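Local coordinates for protein RTX-adhesin (PDB 5IRB) that forms part of a giant calcium-binding adhesin that binds its Antarctic bacterium to diatoms and ice, at residues 255-259 against 260-264; 12-16 against 17-21. All coordinates share one frame; numbering follows the deposited sequence.

Contact 1 (255-259 against 260-264); sequences TLEIN and GETYT
Thr255 to Ile258 pair with Glu261 to Thr264 as a two-residue antiparallel hairpin, closed by a type I' turn through Asn259 and Gly260, with the short strand axes 4.7 Å apart. Leu256 and Tyr263 form one hydrogen-bonded pair, Leu256 N reaching Tyr263 O at 2.9 Å along an almost straight line (177° at the hydrogen). Ile258 and Glu261 form the other; here Glu261 N meets Ile258 O at 2.8 Å but from above the carbonyl plane, as is consistent with the tight turn. Both turn residues take left-handed backbone angles, which asparagine tolerates well, while at Gly260 a side chain would strike Asn259 O. Leu256, Ile258 and Tyr263 share the face packed against strands 272-278 and 287-295 and helix 279-284. Across it, Ile258 CD1 approaches Tyr263 CD1 obliquely at 4.4 Å, and Tyr263 presents its ring edge to Leu256 O. With CG beside its own backbone N (chi1 -69°), the tyrosine ring leans back toward the turn. Glu261 begins on this face but turns its bent chain away. The other face carries Thr255, Thr262, Thr264 and Glu257; beta-branched threonines suit an extended strand, and their hydroxyls and the glutamate suit a largely open face. The methyls of Thr255 and Thr262 meet diagonally, CG2 to CG2 at 4.0 Å, and Glu257 lies alongside Thr262, its CG 3.8 Å from Thr262 OG1. The result is an amphipathic hairpin: Leu256 and Ile258 are buried, Tyr263 covers them in part from the edge strand, and threonine hydroxyls and the Glu257 carboxylate lie on the other face. Asp281 bonds both the Asn259 amide and, with Ala278 N, the tyrosine OH, which probably fixes the turn and the ring relative to helix 279-284.

Contact 2 (12-16 against 17-21); sequences IDPVT and GDSVI. With CA (calcium ion), chain C.
Thr16, Asp18 and Val20 alternate along a calcium-binding loop that leads into strand 20-21 at the edge of a beta-sandwich domain resembling the immunoglobulin-like repeats of bacterial adhesins. A type II turn from Pro14 to Gly17 starts the loop. Pro14 supplies the acceptor O, bonded by Gly17 N at 3.0 Å; Val15 and Thr16 are the corners, Thr16 with left-handed angles. The closing residue, Gly17, has backbone angles at which a side chain would collide with Thr16 O. The tight part lies on the inner side. There Val15 CG1 meets Ile21 CD1 at 3.6 Å as the two branches pass at a slant, and Thr16 CG2 comes in nearly at right angles to the same isoleucine end. Phe104 of strand 95-106 touches both Val15 and Ile21, so branched aliphatic residues here close the loop over the interior. The threonine serves two roles: chi1 of 65° sets OG1 between its backbone N and carbonyl carbon, facing the metal, and leaves the methyl for Ile21. Asp18 folds its carboxylate back over the loop in an Asx turn, where Val20 N approaches OD1 from above the carboxylate plane while OD1 also binds the calcium. Glu25 completes the protein ligands, and its negative charge with that of Asp18 probably balances the ion. The outer side is looser and wet. Pro14 CB rests on Ser19 OG at 3.5 Å, the bond from Ser19 N to Val15 O is weak, and a water bridges Ser19 OG to Val15 N. Another water binds the calcium at 2.5 Å and donates to Thr16 O; two more positions are long and doubtful, too close to be filled together. The shortest of the metal bonds from this loop is made by a backbone atom, Val20 O, at 2.4 Å.

In the fold
Contact 2 comes first along the chain, near its N-terminal end, and contact 1 follows in the C-terminal part; their centres lie about 87 Å apart, on opposite sides of the chain's centre, and they do not touch. Each belongs to a separate five-stranded mixed sheet with the same 1-5-4-2-3 strand order. Contact 2 leads into strand 20-21, the earliest in the chain of the strands of that sheet and one of its margins, whereas contact 1 is the hairpin 253-258 and 261-266 at the other margin of its own. A third such sheet lies between them in sequence. The two contacts thus sample opposite borders of a repeated design, consistent with an extended, calcium-bearing segment of a long adhesin.

Contact 1 (255-259 against 260-264)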
ATOM      1  N   THR A 255     -21.733 -27.531  26.713  1.00 38.75           N
ATOM      2  CA  THR A 255     -21.241 -28.895  26.823  1.00 40.07           C
ATOM      3  C   THR A 255     -21.167 -29.281  28.282  1.00 39.69           C
ATOM      4  O   THR A 255     -20.628 -28.530  29.085  1.00 38.07           O
ATOM      5  CB  THR A 255     -19.867 -29.044  26.164  1.00 40.80           C
ATOM      6  OG1 THR A 255     -19.985 -28.702  24.779  1.00 41.12           O
ATOM      7  CG2 THR A 255     -19.349 -30.487  26.288  1.00 43.11           C
ATOM      8  N   LEU A 256     -21.739 -30.440  28.607  1.00 41.54           N
ATOM      9  CA  LEU A 256     -21.677 -31.033  29.944  1.00 43.53           C
ATOM     10  C   LEU A 256     -21.075 -32.428  29.882  1.00 45.35           C
ATOM     11  O   LEU A 256     -21.523 -33.244  29.081  1.00 46.35           O
ATOM     12  CB  LEU A 256     -23.083 -31.149  30.555  1.00 44.87           C
ATOM     13  CG  LEU A 256     -23.846 -29.953  31.110  1.00 44.06           C
ATOM     14  CD1 LEU A 256     -24.185 -28.980  30.029  1.00 43.37           C
ATOM     15  CD2 LEU A 256     -25.131 -30.453  31.774  1.00 46.42           C
ATOM     16  N   GLU A 257     -20.057 -32.700  30.697  1.00 46.81           N
ATOM     17  CA  GLU A 257     -19.533 -34.061  30.826  1.00 50.80           C
ATOM     18  C   GLU A 257     -19.911 -34.623  32.200  1.00 50.00           C
ATOM     19  O   GLU A 257     -19.483 -34.127  33.248  1.00 47.47           O
ATOM     20  CB  GLU A 257     -18.033 -34.106  30.551  1.00 55.06           C
ATOM     21  CG  GLU A 257     -17.744 -33.776  29.073  1.00 60.51           C
ATOM     22  CD  GLU A 257     -16.390 -33.126  28.817  1.00 64.88           C
ATOM     23  OE1 GLU A 257     -15.671 -32.806  29.791  1.00 67.24           O
ATOM     24  OE2 GLU A 257     -16.051 -32.922  27.622  1.00 68.51           O
ATOM     25  N   ILE A 258     -20.778 -35.628  32.163  1.00 49.10           N
ATOM     26  CA  ILE A 258     -21.337 -36.253  33.351  1.00 49.60           C
ATOM     27  C   ILE A 258     -21.144 -37.750  33.300  1.00 51.51           C
ATOM     28  O   ILE A 258     -21.575 -38.399  32.348  1.00 52.49           O
ATOM     29  CB  ILE A 258     -22.840 -35.958  33.479  1.00 49.69           C
ATOM     30  CG1 ILE A 258     -23.102 -34.457  33.340  1.00 47.54           C
ATOM     31  CG2 ILE A 258     -23.386 -36.517  34.815  1.00 51.35           C
ATOM     32  CD1 ILE A 258     -24.560 -34.079  33.334  1.00 48.01           C
ATOM     33  N   ASN A 259     -20.474 -38.284  34.314  1.00 51.97           N
ATOM     34  CA  ASN A 259     -20.199 -39.706  34.393  1.00 54.29           C
ATOM     35  C   ASN A 259     -19.541 -40.264  33.123  1.00 55.36           C
ATOM     36  O   ASN A 259     -19.854 -41.373  32.673  1.00 56.47           O
ATOM     37  CB  ASN A 259     -21.497 -40.459  34.704  1.00 55.49           C
ATOM     38  CG  ASN A 259     -21.244 -41.882  35.140  1.00 58.27           C
ATOM     39  OD1 ASN A 259     -20.193 -42.186  35.701  1.00 58.49           O
ATOM     40  ND2 ASN A 259     -22.202 -42.762  34.881  1.00 59.95           N
ATOM     41  N   GLY A 260     -18.593 -39.512  32.571  1.00 54.35           N
ATOM     42  CA  GLY A 260     -17.933 -39.943  31.354  1.00 55.88           C
ATOM     43  C   GLY A 260     -18.746 -39.741  30.084  1.00 55.56           C
ATOM     44  O   GLY A 260     -18.271 -40.055  28.995  1.00 55.96           O
ATOM     45  N   GLU A 261     -19.971 -39.236  30.204  1.00 54.59           N
ATOM     46  CA  GLU A 261     -20.810 -39.052  29.020  1.00 54.84           C
ATOM     47  C   GLU A 261     -20.856 -37.582  28.633  1.00 51.98           C
ATOM     48  O   GLU A 261     -20.901 -36.700  29.493  1.00 50.50           O
ATOM     49  CB  GLU A 261     -22.238 -39.570  29.257  1.00 56.26           C
ATOM     50  CG  GLU A 261     -22.360 -41.081  29.398  1.00 60.22           C
ATOM     51  CD  GLU A 261     -21.988 -41.840  28.128  1.00 62.98           C
ATOM     52  OE1 GLU A 261     -21.981 -41.218  27.037  1.00 63.55           O
ATOM     53  OE2 GLU A 261     -21.704 -43.061  28.233  1.00 65.37           O
ATOM     54  N   THR A 262     -20.851 -37.316  27.335  1.00 51.22           N
ATOM     55  CA  THR A 262     -20.920 -35.944  26.863  1.00 49.62           C
ATOM     56  C   THR A 262     -22.342 -35.577  26.439  1.00 48.94           C
ATOM     57  O   THR A 262     -22.962 -36.291  25.652  1.00 50.62           O
ATOM     58  CB  THR A 262     -19.960 -35.724  25.710  1.00 49.37           C
ATOM     59  OG1 THR A 262     -18.637 -36.057  26.142  1.00 50.10           O
ATOM     60  CG2 THR A 262     -20.018 -34.277  25.252  1.00 47.78           C
ATOM     61  N   TYR A 263     -22.852 -34.472  26.970  1.00 46.72           N
ATOM     62  CA  TYR A 263     -24.181 -33.977  26.619  1.00 46.50           C
ATOM     63  C   TYR A 263     -24.029 -32.567  26.044  1.00 44.26           C
ATOM     64  O   TYR A 263     -23.233 -31.786  26.561  1.00 42.39           O
ATOM     65  CB  TYR A 263     -25.094 -33.957  27.864  1.00 46.30           C
ATOM     66  CG  TYR A 263     -25.480 -35.327  28.405  1.00 47.74           C
ATOM     67  CD1 TYR A 263     -24.684 -35.980  29.348  1.00 47.95           C
ATOM     68  CD2 TYR A 263     -26.645 -35.962  27.984  1.00 49.29           C
ATOM     69  CE1 TYR A 263     -25.035 -37.233  29.845  1.00 49.79           C
ATOM     70  CE2 TYR A 263     -27.001 -37.208  28.471  1.00 51.71           C
ATOM     71  CZ  TYR A 263     -26.199 -37.835  29.404  1.00 51.70           C
ATOM     72  OH  TYR A 263     -26.567 -39.069  29.878  1.00 54.01           O
ATOM     73  N   THR A 264     -24.792 -32.226  25.005  1.00 44.53           N
ATOM     74  CA  THR A 264     -24.712 -30.876  24.441  1.00 43.58           C
ATOM     75  C   THR A 264     -26.082 -30.279  24.147  1.00 43.78           C
ATOM     76  O   THR A 264     -27.054 -30.993  23.909  1.00 45.72           O
ATOM     77  CB  THR A 264     -23.907 -30.829  23.106  1.00 44.22           C
ATOM     78  OG1 THR A 264     -24.530 -31.692  22.146  1.00 47.51           O
ATOM     79  CG2 THR A 264     -22.422 -31.215  23.300  1.00 43.91           C
TER

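Contact 2 (12-16 against 17-21)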
ATOM      1  N   ILE A  12      19.628  23.804 -34.963  1.00 39.86           N
ATOM      2  CA  ILE A  12      19.825  23.559 -33.544  1.00 37.64           C
ATOM      3  C   ILE A  12      19.728  22.056 -33.334  1.00 38.58           C
ATOM      4  O   ILE A  12      18.786  21.423 -33.814  1.00 39.78           O
ATOM      5  CB  ILE A  12      18.779  24.300 -32.684  1.00 36.57           C
ATOM      6  CG1 ILE A  12      18.722  25.787 -33.076  1.00 35.37           C
ATOM      7  CG2 ILE A  12      19.059  24.119 -31.195  1.00 35.67           C
ATOM      8  CD1 ILE A  12      17.375  26.449 -32.804  1.00 34.94           C
ATOM      9  N   ASP A  13      20.723  21.473 -32.670  1.00 38.92           N
ATOM     10  CA  ASP A  13      20.683  20.047 -32.340  1.00 40.24           C
ATOM     11  C   ASP A  13      19.604  19.782 -31.295  1.00 39.50           C
ATOM     12  O   ASP A  13      19.255  20.688 -30.535  1.00 37.99           O
ATOM     13  CB  ASP A  13      22.044  19.581 -31.816  1.00 41.52           C
ATOM     14  CG  ASP A  13      23.152  19.760 -32.828  1.00 42.21           C
ATOM     15  OD1 ASP A  13      22.926  19.474 -34.020  1.00 42.75           O
ATOM     16  OD2 ASP A  13      24.247  20.211 -32.439  1.00 42.51           O
ATOM     17  N   PRO A  14      19.084  18.540 -31.241  1.00 41.14           N
ATOM     18  CA  PRO A  14      18.108  18.164 -30.211  1.00 40.76           C
ATOM     19  C   PRO A  14      18.592  18.546 -28.819  1.00 39.78           C
ATOM     20  O   PRO A  14      19.751  18.308 -28.488  1.00 40.38           O
ATOM     21  CB  PRO A  14      18.009  16.647 -30.365  1.00 43.27           C
ATOM     22  CG  PRO A  14      18.269  16.429 -31.829  1.00 44.29           C
ATOM     23  CD  PRO A  14      19.322  17.442 -32.200  1.00 43.08           C
ATOM     24  N   VAL A  15      17.712  19.150 -28.029  1.00 38.35           N
ATOM     25  CA  VAL A  15      18.072  19.629 -26.708  1.00 37.87           C
ATOM     26  C   VAL A  15      18.484  18.509 -25.744  1.00 39.40           C
ATOM     27  O   VAL A  15      17.701  17.587 -25.483  1.00 39.84           O
ATOM     28  CB  VAL A  15      16.928  20.451 -26.110  1.00 37.13           C
ATOM     29  CG1 VAL A  15      17.241  20.819 -24.675  1.00 37.21           C
ATOM     30  CG2 VAL A  15      16.690  21.703 -26.967  1.00 36.34           C
ATOM     31  N   THR A  16      19.714  18.613 -25.233  1.00 40.14           N
ATOM     32  CA  THR A  16      20.407  17.557 -24.480  1.00 42.27           C
ATOM     33  C   THR A  16      20.432  16.202 -25.183  1.00 44.43           C
ATOM     34  O   THR A  16      20.444  15.157 -24.525  1.00 46.22           O
ATOM     35  CB  THR A  16      19.776  17.332 -23.085  1.00 42.31           C
ATOM     36  OG1 THR A  16      18.443  16.826 -23.234  1.00 41.51           O
ATOM     37  CG2 THR A  16      19.746  18.618 -22.299  1.00 41.34           C
ATOM     38  N   GLY A  17      20.437  16.209 -26.511  1.00 45.03           N
ATOM     39  CA  GLY A  17      20.455  14.964 -27.259  1.00 47.18           C
ATOM     40  C   GLY A  17      19.134  14.212 -27.373  1.00 48.20           C
ATOM     41  O   GLY A  17      18.806  13.726 -28.459  1.00 49.62           O
ATOM     42  N   ASP A  18      18.402  14.064 -26.269  1.00 47.72           N
ATOM     43  CA  ASP A  18      17.118  13.362 -26.315  1.00 48.22           C
ATOM     44  C   ASP A  18      15.879  14.262 -26.438  1.00 45.86           C
ATOM     45  O   ASP A  18      14.751  13.754 -26.393  1.00 46.56           O
ATOM     46  CB  ASP A  18      16.965  12.450 -25.087  1.00 49.66           C
ATOM     47  CG  ASP A  18      16.832  13.218 -23.779  1.00 49.20           C
ATOM     48  OD1 ASP A  18      17.135  14.422 -23.755  1.00 47.71           O
ATOM     49  OD2 ASP A  18      16.424  12.606 -22.756  1.00 50.36           O
ATOM     50  N   SER A  19      16.080  15.573 -26.584  1.00 43.14           N
ATOM     51  CA  SER A  19      14.971  16.528 -26.725  1.00 41.40           C
ATOM     52  C   SER A  19      14.097  16.645 -25.457  1.00 40.19           C
ATOM     53  O   SER A  19      13.017  17.244 -25.506  1.00 38.64           O
ATOM     54  CB  SER A  19      14.078  16.159 -27.912  1.00 42.73           C
ATOM     55  OG  SER A  19      14.751  16.333 -29.141  1.00 43.87           O
ATOM     56  N   VAL A  20      14.578  16.103 -24.332  1.00 40.13           N
ATOM     57  CA  VAL A  20      13.821  16.098 -23.075  1.00 39.52           C
ATOM     58  C   VAL A  20      14.609  16.748 -21.946  1.00 38.68           C
ATOM     59  O   VAL A  20      15.749  16.383 -21.665  1.00 39.33           O
ATOM     60  CB  VAL A  20      13.425  14.658 -22.643  1.00 41.38           C
ATOM     61  CG1 VAL A  20      12.751  14.659 -21.261  1.00 41.74           C
ATOM     62  CG2 VAL A  20      12.530  14.000 -23.698  1.00 42.11           C
ATOM     63  N   ILE A  21      13.965  17.697 -21.279  1.00 37.45           N
ATOM     64  CA  ILE A  21      14.526  18.324 -20.099  1.00 37.54           C
ATOM     65  C   ILE A  21      13.901  17.738 -18.819  1.00 38.70           C
ATOM     66  O   ILE A  21      12.689  17.856 -18.605  1.00 38.48           O
ATOM     67  CB  ILE A  21      14.300  19.833 -20.103  1.00 36.35           C
ATOM     68  CG1 ILE A  21      15.034  20.484 -21.292  1.00 35.42           C
ATOM     69  CG2 ILE A  21      14.783  20.439 -18.794  1.00 36.87           C
ATOM     70  CD1 ILE A  21      16.542  20.386 -21.177  1.00 35.85           C
TER
HETATM   71 CA    CA C 601      17.745  15.094 -21.445  1.00 38.49          CA
HETATM   72  O   HOH W   1      14.928  19.286 -29.242  1.00 33.38           O
HETATM   73  O   HOH W   2      19.752  13.860 -22.250  1.00 49.95           O
HETATM   74  O   HOH W   3      16.212  13.263 -20.005  1.00 39.19           O
HETATM   75  O   HOH W   4      18.351  12.806 -19.820  1.00 44.10           O